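Local coordinates for SWD1-like protein (Myceliophthora thermophila, PDB 6E29), which probably serves, through its WD-repeat beta-propeller domain, as a structural subunit of the COMPASS complex that methylates histone H3, at residues N21-G26 with G337-W342; E315-I320 with L329-L334; G47-W52 with K68-L73. All blocks are in the same frame, centred on the assembly; numbering follows the deposited sequence.

Contact 1 (N21-G26 with G337-W342); sequences NTIRSG and GRINIW
Thr22 and Asn340 lie side by side and point the same way where the N-terminal strand 19-23 pairs with the C-terminal strand 339-343. This is the velcro closure of a beta-propeller: the first strand of the chain becomes the outer strand of the last blade, antiparallel to its partner. Thr22 OG1 donates to Asn340 OD1 at 2.7 Å, approaching from above the amide carbonyl plane, 36° out of it. With chi1 at -58° the hydroxyl sits beside the backbone N of Thr22, and CG2, anti to that N, also reaches Arg338, 3.8 Å from its CD. On the other face of the sheet Ile23 and Ile339 cross obliquely, with Ile23 CG1 3.8 Å from Ile339 CB, while the CD1 of Ile341 reaches the CB of Asn21. This packing continues into the protein, Ile339 resting against Val31. Ile23 and Ile339 exchange both of their backbone hydrogen bonds, and Ile341 N adds a third to Asn21 O. Past the strand ends the aliphatic parts of Arg24 and Arg338 touch, CD to CG, with guanidinium planes 62° apart; Arg24 NE is held by Thr336 O. Gly26 O lies 3.3 Å above the centre of the Arg24 guanidinium plane. A water closes this end, accepting from Ser25 N at 2.9 Å and lying 3.0 Å from Gly337 O.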
loop_
_atom_site.group_PDB
_atom_site.type_symbol
_atom_site.label_atom_id
_atom_site.label_comp_id
_atom_site.label_asym_id
_atom_site.label_seq_id
_atom_site.Cartn_x
_atom_site.Cartn_y
_atom_site.Cartn_z
ATOM N N ASN B 21 18.744 -13.576 6.607
ATOM C CA ASN B 21 17.708 -14.499 7.021
ATOM C C ASN B 21 16.885 -14.895 5.814
ATOM O O ASN B 21 16.684 -14.096 4.893
ATOM C CB ASN B 21 16.813 -13.860 8.091
ATOM C CG ASN B 21 17.574 -13.553 9.341
ATOM O OD1 ASN B 21 18.044 -12.432 9.525
ATOM N ND2 ASN B 21 17.767 -14.572 10.182
ATOM N N THR B 22 16.476 -16.155 5.798
ATOM C CA THR B 22 15.474 -16.668 4.870
ATOM C C THR B 22 14.480 -17.387 5.759
ATOM O O THR B 22 14.869 -18.257 6.541
ATOM C CB THR B 22 16.037 -17.638 3.810
ATOM O OG1 THR B 22 17.079 -17.030 3.012
ATOM C CG2 THR B 22 14.919 -18.095 2.903
ATOM N N ILE B 23 13.216 -17.017 5.687
ATOM C CA ILE B 23 12.222 -17.711 6.498
ATOM C C ILE B 23 11.063 -18.116 5.608
ATOM O O ILE B 23 10.825 -17.544 4.542
ATOM C CB ILE B 23 11.741 -16.840 7.675
ATOM C CG1 ILE B 23 11.096 -15.538 7.140
ATOM C CG2 ILE B 23 12.936 -16.580 8.633
ATOM C CD1 ILE B 23 10.623 -14.562 8.192
ATOM N N ARG B 24 10.328 -19.119 6.055
ATOM C CA ARG B 24 9.183 -19.542 5.262
ATOM C C ARG B 24 8.145 -20.140 6.176
ATOM O O ARG B 24 8.452 -21.034 6.975
ATOM C CB ARG B 24 9.561 -20.544 4.159
ATOM C CG ARG B 24 8.438 -20.724 3.111
ATOM C CD ARG B 24 8.693 -21.888 2.139
ATOM N NE ARG B 24 7.671 -21.927 1.087
ATOM C CZ ARG B 24 6.488 -22.522 1.197
ATOM N NH1 ARG B 24 6.156 -23.152 2.316
ATOM N NH2 ARG B 24 5.630 -22.497 0.188
ATOM N N SER B 25 6.918 -19.631 6.054
ATOM C CA SER B 25 5.762 -20.312 6.624
ATOM C C SER B 25 4.652 -20.227 5.577
ATOM O O SER B 25 4.057 -19.169 5.392
ATOM C CB SER B 25 5.348 -19.686 7.955
ATOM O OG SER B 25 4.148 -20.289 8.416
ATOM N N GLY B 26 4.401 -21.318 4.869
ATOM C CA GLY B 26 3.466 -21.192 3.731
ATOM C C GLY B 26 4.044 -20.281 2.654
ATOM O O GLY B 26 5.187 -19.832 2.730
ATOM N N GLY B 337 7.491 -18.524 -2.354
ATOM C CA GLY B 337 6.910 -17.851 -1.213
ATOM C C GLY B 337 7.824 -17.680 -0.024
ATOM O O GLY B 337 7.330 -17.371 1.063
ATOM N N ARG B 338 9.137 -17.868 -0.185
ATOM C CA ARG B 338 10.048 -17.607 0.914
ATOM C C ARG B 338 10.207 -16.114 1.151
ATOM O O ARG B 338 10.142 -15.314 0.219
ATOM C CB ARG B 338 11.418 -18.184 0.605
ATOM C CG ARG B 338 11.372 -19.679 0.600
ATOM C CD ARG B 338 12.731 -20.261 0.707
ATOM N NE ARG B 338 13.443 -20.266 -0.556
ATOM C CZ ARG B 338 13.454 -21.298 -1.392
ATOM N NH1 ARG B 338 12.743 -22.393 -1.117
ATOM N NH2 ARG B 338 14.160 -21.229 -2.511
ATOM N N ILE B 339 10.579 -15.751 2.385
ATOM C CA ILE B 339 10.921 -14.366 2.670
ATOM C C ILE B 339 12.423 -14.290 2.852
ATOM O O ILE B 339 12.977 -14.909 3.775
ATOM C CB ILE B 339 10.213 -13.816 3.921
ATOM C CG1 ILE B 339 8.697 -13.916 3.773
ATOM C CG2 ILE B 339 10.654 -12.356 4.124
ATOM C CD1 ILE B 339 7.957 -13.908 5.120
ATOM N N ASN B 340 13.083 -13.522 1.990
ATOM C CA ASN B 340 14.504 -13.245 2.142
ATOM C C ASN B 340 14.718 -11.845 2.691
ATOM O O ASN B 340 14.043 -10.902 2.270
ATOM C CB ASN B 340 15.230 -13.379 0.809
ATOM C CG ASN B 340 15.433 -14.808 0.427
ATOM O OD1 ASN B 340 16.365 -15.456 0.911
ATOM N ND2 ASN B 340 14.552 -15.335 -0.427
ATOM N N ILE B 341 15.695 -11.701 3.580
ATOM C CA ILE B 341 16.013 -10.400 4.183
ATOM C C ILE B 341 17.461 -10.074 3.887
ATOM O O ILE B 341 18.383 -10.832 4.280
ATOM C CB ILE B 341 15.765 -10.378 5.696
ATOM C CG1 ILE B 341 14.300 -10.677 6.010
ATOM C CG2 ILE B 341 16.159 -9.025 6.238
ATOM C CD1 ILE B 341 14.090 -10.878 7.512
ATOM N N TRP B 342 17.662 -9.008 3.119
ATOM C CA TRP B 342 18.983 -8.498 2.782
ATOM C C TRP B 342 19.433 -7.472 3.797
ATOM O O TRP B 342 18.651 -6.610 4.191
ATOM C CB TRP B 342 18.979 -7.755 1.433
ATOM C CG TRP B 342 19.008 -8.585 0.236
ATOM C CD1 TRP B 342 20.095 -8.848 -0.564
ATOM C CD2 TRP B 342 17.897 -9.252 -0.364
ATOM N NE1 TRP B 342 19.720 -9.636 -1.622
ATOM C CE2 TRP B 342 18.384 -9.911 -1.525
ATOM C CE3 TRP B 342 16.547 -9.377 -0.033
ATOM C CZ2 TRP B 342 17.572 -10.680 -2.338
ATOM C CZ3 TRP B 342 15.746 -10.127 -0.841
ATOM C CH2 TRP B 342 16.250 -10.760 -1.996
HETATM O O HOH W 1 6.648 -17.763 3.909
#

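Contact 2 (E315-I320 with L329-L334); sequences EEQGVI and LAACGL
Leu334 packs at the end of the hairpin of strands 317-322 and 328-333 away from its turn: its CD1 lies 3.5 Å from Glu316 OE1, and its CD2 packs on the CA of Gly318. Its backbone N donates to Glu316 O. Further along, Gly318 N bonds to Cys332 O at 2.7 Å and Cys332 N to Val319 O. Between the Gln317-Gly333 and Ile320-Ala331 pairs the register slips by one residue, a beta bulge. Beyond it Ile320 CG2 meets Ala331 CB at 3.6 Å. The Gln317 chain folds back at chi2 (-72°), which brings OE1 to 3.5 Å from Ala331 CB; a water 2.6 Å from this oxygen also reaches Ala331 O. The Glu315 carboxylate rests against Gly333, with CD 3.6 Å from Gly333 CA. In the next shell, Thr336 OG1 and the backbone N of Glu335 hold that carboxylate, Asn292 N binds Glu316 OE1, and Ile320 leans on Ala278 and Ala287 of the preceding blade. Apolar packing thus occurs at both ends, Ile320 on Ala331 and Leu334 on Gly318, but the Leu334 end adjoins two glutamates held by main-chain donors and a hydroxyl, an environment that would probably stabilise their ionised forms.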
loop_
_atom_site.group_PDB
_atom_site.type_symbol
_atom_site.label_atom_id
_atom_site.label_comp_id
_atom_site.label_asym_id
_atom_site.label_seq_id
_atom_site.Cartn_x
_atom_site.Cartn_y
_atom_site.Cartn_z
ATOM N N GLU B 315 14.900 -16.139 -8.169
ATOM C CA GLU B 315 13.472 -16.129 -8.432
ATOM C C GLU B 315 12.908 -14.722 -8.486
ATOM O O GLU B 315 13.424 -13.774 -7.880
ATOM C CB GLU B 315 12.680 -16.999 -7.432
ATOM C CG GLU B 315 12.422 -16.406 -6.084
ATOM C CD GLU B 315 11.580 -17.312 -5.199
ATOM O OE1 GLU B 315 10.406 -17.602 -5.523
ATOM O OE2 GLU B 315 12.140 -17.779 -4.181
ATOM N N GLU B 316 11.834 -14.615 -9.256
ATOM C CA GLU B 316 11.079 -13.372 -9.295
ATOM C C GLU B 316 10.575 -13.001 -7.896
ATOM O O GLU B 316 10.060 -13.846 -7.162
ATOM C CB GLU B 316 9.896 -13.525 -10.264
ATOM C CG GLU B 316 9.294 -12.180 -10.675
ATOM C CD GLU B 316 8.197 -12.288 -11.733
ATOM O OE1 GLU B 316 7.371 -11.328 -11.856
ATOM O OE2 GLU B 316 8.164 -13.335 -12.437
ATOM N N GLN B 317 10.706 -11.712 -7.532
ATOM C CA GLN B 317 10.300 -11.227 -6.220
ATOM C C GLN B 317 9.012 -10.402 -6.330
ATOM O O GLN B 317 8.782 -9.703 -7.319
ATOM C CB GLN B 317 11.399 -10.357 -5.597
ATOM C CG GLN B 317 12.753 -11.064 -5.551
ATOM C CD GLN B 317 12.759 -12.163 -4.513
ATOM O OE1 GLN B 317 12.047 -12.085 -3.520
ATOM N NE2 GLN B 317 13.554 -13.188 -4.739
ATOM N N GLY B 318 8.177 -10.481 -5.296
ATOM C CA GLY B 318 6.940 -9.733 -5.251
ATOM C C GLY B 318 6.983 -8.593 -4.265
ATOM O O GLY B 318 7.666 -7.579 -4.482
ATOM N N VAL B 319 6.216 -8.724 -3.173
ATOM C CA VAL B 319 6.107 -7.610 -2.219
ATOM C C VAL B 319 7.431 -7.429 -1.522
ATOM O O VAL B 319 8.044 -8.414 -1.089
ATOM C CB VAL B 319 4.996 -7.884 -1.192
ATOM C CG1 VAL B 319 5.172 -7.027 0.094
ATOM C CG2 VAL B 319 3.624 -7.603 -1.837
ATOM N N ILE B 320 7.845 -6.163 -1.306
ATOM C CA ILE B 320 9.074 -5.915 -0.549
ATOM C C ILE B 320 8.771 -4.902 0.546
ATOM O O ILE B 320 7.858 -4.091 0.425
ATOM C CB ILE B 320 10.232 -5.420 -1.462
ATOM C CG1 ILE B 320 9.820 -4.094 -2.101
ATOM C CG2 ILE B 320 10.548 -6.508 -2.554
ATOM C CD1 ILE B 320 10.877 -3.516 -2.966
ATOM N N LEU B 329 16.115 -5.196 4.085
ATOM C CA LEU B 329 15.082 -5.154 3.036
ATOM C C LEU B 329 14.562 -6.579 2.923
ATOM O O LEU B 329 15.355 -7.490 2.663
ATOM C CB LEU B 329 15.691 -4.673 1.690
ATOM C CG LEU B 329 14.823 -4.735 0.432
ATOM C CD1 LEU B 329 13.495 -3.878 0.598
ATOM C CD2 LEU B 329 15.635 -4.242 -0.770
ATOM N N ALA B 330 13.262 -6.794 3.176
ATOM C CA ALA B 330 12.674 -8.126 3.082
ATOM C C ALA B 330 11.891 -8.236 1.784
ATOM O O ALA B 330 11.236 -7.284 1.345
ATOM C CB ALA B 330 11.737 -8.407 4.267
ATOM N N ALA B 331 11.883 -9.431 1.212
ATOM C CA ALA B 331 11.175 -9.644 -0.055
ATOM C C ALA B 331 10.532 -11.024 -0.103
ATOM O O ALA B 331 11.086 -11.993 0.408
ATOM C CB ALA B 331 12.115 -9.479 -1.248
ATOM N N CYS B 332 9.357 -11.111 -0.730
ATOM C CA CYS B 332 8.604 -12.344 -0.894
ATOM C C CYS B 332 8.877 -12.877 -2.275
ATOM O O CYS B 332 8.632 -12.179 -3.262
ATOM C CB CYS B 332 7.103 -12.083 -0.747
ATOM S SG CYS B 332 6.688 -11.297 0.804
ATOM N N GLY B 333 9.348 -14.124 -2.353
ATOM C CA GLY B 333 9.517 -14.760 -3.653
ATOM C C GLY B 333 8.177 -15.217 -4.224
ATOM O O GLY B 333 7.363 -15.831 -3.528
ATOM N N LEU B 334 7.958 -14.909 -5.507
ATOM C CA LEU B 334 6.713 -15.295 -6.167
ATOM C C LEU B 334 6.627 -16.789 -6.406
ATOM O O LEU B 334 5.520 -17.328 -6.468
ATOM C CB LEU B 334 6.573 -14.586 -7.506
ATOM C CG LEU B 334 6.365 -13.076 -7.397
ATOM C CD1 LEU B 334 6.284 -12.503 -8.799
ATOM C CD2 LEU B 334 5.096 -12.701 -6.577
HETATM O O HOH W 2 12.313 -13.821 -1.623
#

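Contact 3 (G47-W52 with K68-L73); sequences GTVVIW and KNITSL
Ile70 drives its CD1 against the Gly47-Val49 backbone, 3.4 Å from the carbonyl O of Gly47 and 4.0 Å from CG2 of Val49. The Ile70 and Val49 side chains cross at about a right angle. In Ile70 the CG1 branch is anti to the carbonyl carbon (chi1 -55°), and the further turn at chi2 carries CD1 to the Gly47 peptide, while CG1 itself lies 3.9 Å from Thr48 O. The two methyls of Val49 divide the work: CG2 takes Ile70, and CG1 meets the CD2 of Leu73 at 4.1 Å, those two side chains sliding past each other in opposite directions. Leu82 of the neighbouring blade adds to the apolar surroundings of Val49. At the other end the packing is close but made by backbone, with Gly47 CA 3.0 Å from Lys68 O; the positive phi of Gly47 (88°) belongs to the turn between strands 39-44 and 48-53. Lys68 itself is exposed, its side chain leading away from this packing to bond through NZ to Gln87 O. No hydrogen bond links the segments, and the strand axes come no closer than 9.1 Å, at 38° to each other. Aliphatic side chains therefore bridge two separate sheets where strand 70-75, the innermost of its blade, packs against strand 48-53, the third strand of the preceding blade, as between consecutive blades of a WD40 beta-propeller.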
loop_
_atom_site.group_PDB
_atom_site.type_symbol
_atom_site.label_atom_id
_atom_site.label_comp_id
_atom_site.label_asym_id
_atom_site.label_seq_id
_atom_site.Cartn_x
_atom_site.Cartn_y
_atom_site.Cartn_z
ATOM N N GLY B 47 -4.597 -17.529 3.083
ATOM C CA GLY B 47 -5.326 -16.653 3.971
ATOM C C GLY B 47 -4.793 -16.595 5.385
ATOM O O GLY B 47 -5.241 -15.745 6.166
ATOM N N THR B 48 -3.827 -17.438 5.737
ATOM C CA THR B 48 -3.256 -17.354 7.074
ATOM C C THR B 48 -2.326 -16.144 7.198
ATOM O O THR B 48 -1.642 -15.759 6.248
ATOM C CB THR B 48 -2.493 -18.634 7.417
ATOM O OG1 THR B 48 -3.332 -19.767 7.186
ATOM C CG2 THR B 48 -2.054 -18.620 8.878
ATOM N N VAL B 49 -2.297 -15.551 8.393
ATOM C CA VAL B 49 -1.381 -14.470 8.719
ATOM C C VAL B 49 -0.432 -14.933 9.811
ATOM O O VAL B 49 -0.865 -15.558 10.780
ATOM C CB VAL B 49 -2.132 -13.206 9.163
ATOM C CG1 VAL B 49 -1.108 -12.125 9.600
ATOM C CG2 VAL B 49 -2.980 -12.697 7.988
ATOM N N VAL B 50 0.868 -14.670 9.622
ATOM C CA VAL B 50 1.905 -15.136 10.527
ATOM C C VAL B 50 2.607 -13.931 11.144
ATOM O O VAL B 50 2.944 -12.965 10.453
ATOM C CB VAL B 50 2.906 -16.072 9.815
ATOM C CG1 VAL B 50 3.977 -16.570 10.798
ATOM C CG2 VAL B 50 2.160 -17.262 9.234
ATOM N N ILE B 51 2.777 -13.970 12.453
ATOM C CA ILE B 51 3.491 -12.944 13.197
ATOM C C ILE B 51 4.836 -13.559 13.564
ATOM O O ILE B 51 4.876 -14.526 14.325
ATOM C CB ILE B 51 2.727 -12.533 14.461
ATOM C CG1 ILE B 51 1.293 -12.065 14.099
ATOM C CG2 ILE B 51 3.555 -11.546 15.272
ATOM C CD1 ILE B 51 1.292 -11.027 12.917
ATOM N N TRP B 52 5.929 -13.016 13.009
ATOM C CA TRP B 52 7.286 -13.488 13.311
ATOM C C TRP B 52 7.915 -12.601 14.372
ATOM O O TRP B 52 7.938 -11.380 14.229
ATOM C CB TRP B 52 8.170 -13.448 12.069
ATOM C CG TRP B 52 7.701 -14.268 10.944
ATOM C CD1 TRP B 52 6.771 -13.929 9.987
ATOM C CD2 TRP B 52 8.161 -15.576 10.612
ATOM N NE1 TRP B 52 6.614 -14.972 9.097
ATOM C CE2 TRP B 52 7.479 -15.975 9.441
ATOM C CE3 TRP B 52 9.106 -16.440 11.176
ATOM C CZ2 TRP B 52 7.690 -17.211 8.857
ATOM C CZ3 TRP B 52 9.324 -17.634 10.580
ATOM C CH2 TRP B 52 8.612 -18.018 9.436
ATOM N N LYS B 68 -8.354 -16.825 1.448
ATOM C CA LYS B 68 -7.811 -16.526 0.130
ATOM C C LYS B 68 -6.586 -15.651 0.331
ATOM O O LYS B 68 -6.280 -15.246 1.460
ATOM C CB LYS B 68 -8.863 -15.858 -0.800
ATOM C CG LYS B 68 -9.834 -16.887 -1.518
ATOM C CD LYS B 68 -10.142 -16.456 -2.972
ATOM C CE LYS B 68 -11.453 -15.679 -3.114
ATOM N NZ LYS B 68 -11.392 -14.605 -4.174
ATOM N N ASN B 69 -5.875 -15.370 -0.773
ATOM C CA ASN B 69 -4.603 -14.661 -0.698
ATOM C C ASN B 69 -4.723 -13.380 0.108
ATOM O O ASN B 69 -5.566 -12.524 -0.178
ATOM C CB ASN B 69 -4.078 -14.296 -2.091
ATOM C CG ASN B 69 -3.944 -15.495 -3.004
ATOM O OD1 ASN B 69 -4.713 -16.447 -2.918
ATOM N ND2 ASN B 69 -2.975 -15.442 -3.904
ATOM N N ILE B 70 -3.851 -13.232 1.098
ATOM C CA ILE B 70 -3.742 -11.951 1.766
ATOM C C ILE B 70 -3.192 -10.927 0.778
ATOM O O ILE B 70 -2.224 -11.185 0.046
ATOM C CB ILE B 70 -2.852 -12.048 3.012
ATOM C CG1 ILE B 70 -3.388 -13.158 3.934
ATOM C CG2 ILE B 70 -2.767 -10.672 3.683
ATOM C CD1 ILE B 70 -4.809 -12.806 4.466
ATOM N N THR B 71 -3.812 -9.753 0.753
ATOM C CA THR B 71 -3.396 -8.665 -0.113
ATOM C C THR B 71 -2.801 -7.467 0.609
ATOM O O THR B 71 -2.074 -6.702 -0.030
ATOM C CB THR B 71 -4.585 -8.165 -0.943
ATOM O OG1 THR B 71 -5.669 -7.901 -0.047
ATOM C CG2 THR B 71 -5.036 -9.252 -1.966
ATOM N N SER B 72 -3.069 -7.270 1.906
ATOM C CA SER B 72 -2.423 -6.173 2.619
ATOM C C SER B 72 -2.447 -6.402 4.115
ATOM O O SER B 72 -3.230 -7.210 4.643
ATOM C CB SER B 72 -3.053 -4.801 2.309
ATOM O OG SER B 72 -4.324 -4.660 2.942
ATOM N N LEU B 73 -1.505 -5.723 4.767
ATOM C CA LEU B 73 -1.323 -5.759 6.212
ATOM C C LEU B 73 -0.984 -4.366 6.673
ATOM O O LEU B 73 -0.133 -3.718 6.070
ATOM C CB LEU B 73 -0.147 -6.670 6.628
ATOM C CG LEU B 73 -0.255 -8.106 6.192
ATOM C CD1 LEU B 73 1.175 -8.742 6.170
ATOM C CD2 LEU B 73 -1.190 -8.888 7.164
#

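Contacts 1 and 2 belong to the same four-stranded blade, joined through the neighbouring strands 328-333 and 339-343, where Trp342 N lies 2.8 Å from Leu329 O in a probable hydrogen bond. Contact 1 is the outer, partly exposed edge that brings the chain ends together; contact 2 is buried on the inner side of the blade. Both are pairings of antiparallel strands through main-chain hydrogen bonds. Contact 3, also buried, is purely packing between two successive blades. It meets contact 1 through Trp52, on which Ile23 and Ser25 pack, whereas contacts 2 and 3 do not touch, their nearest atoms being about 6 Å apart.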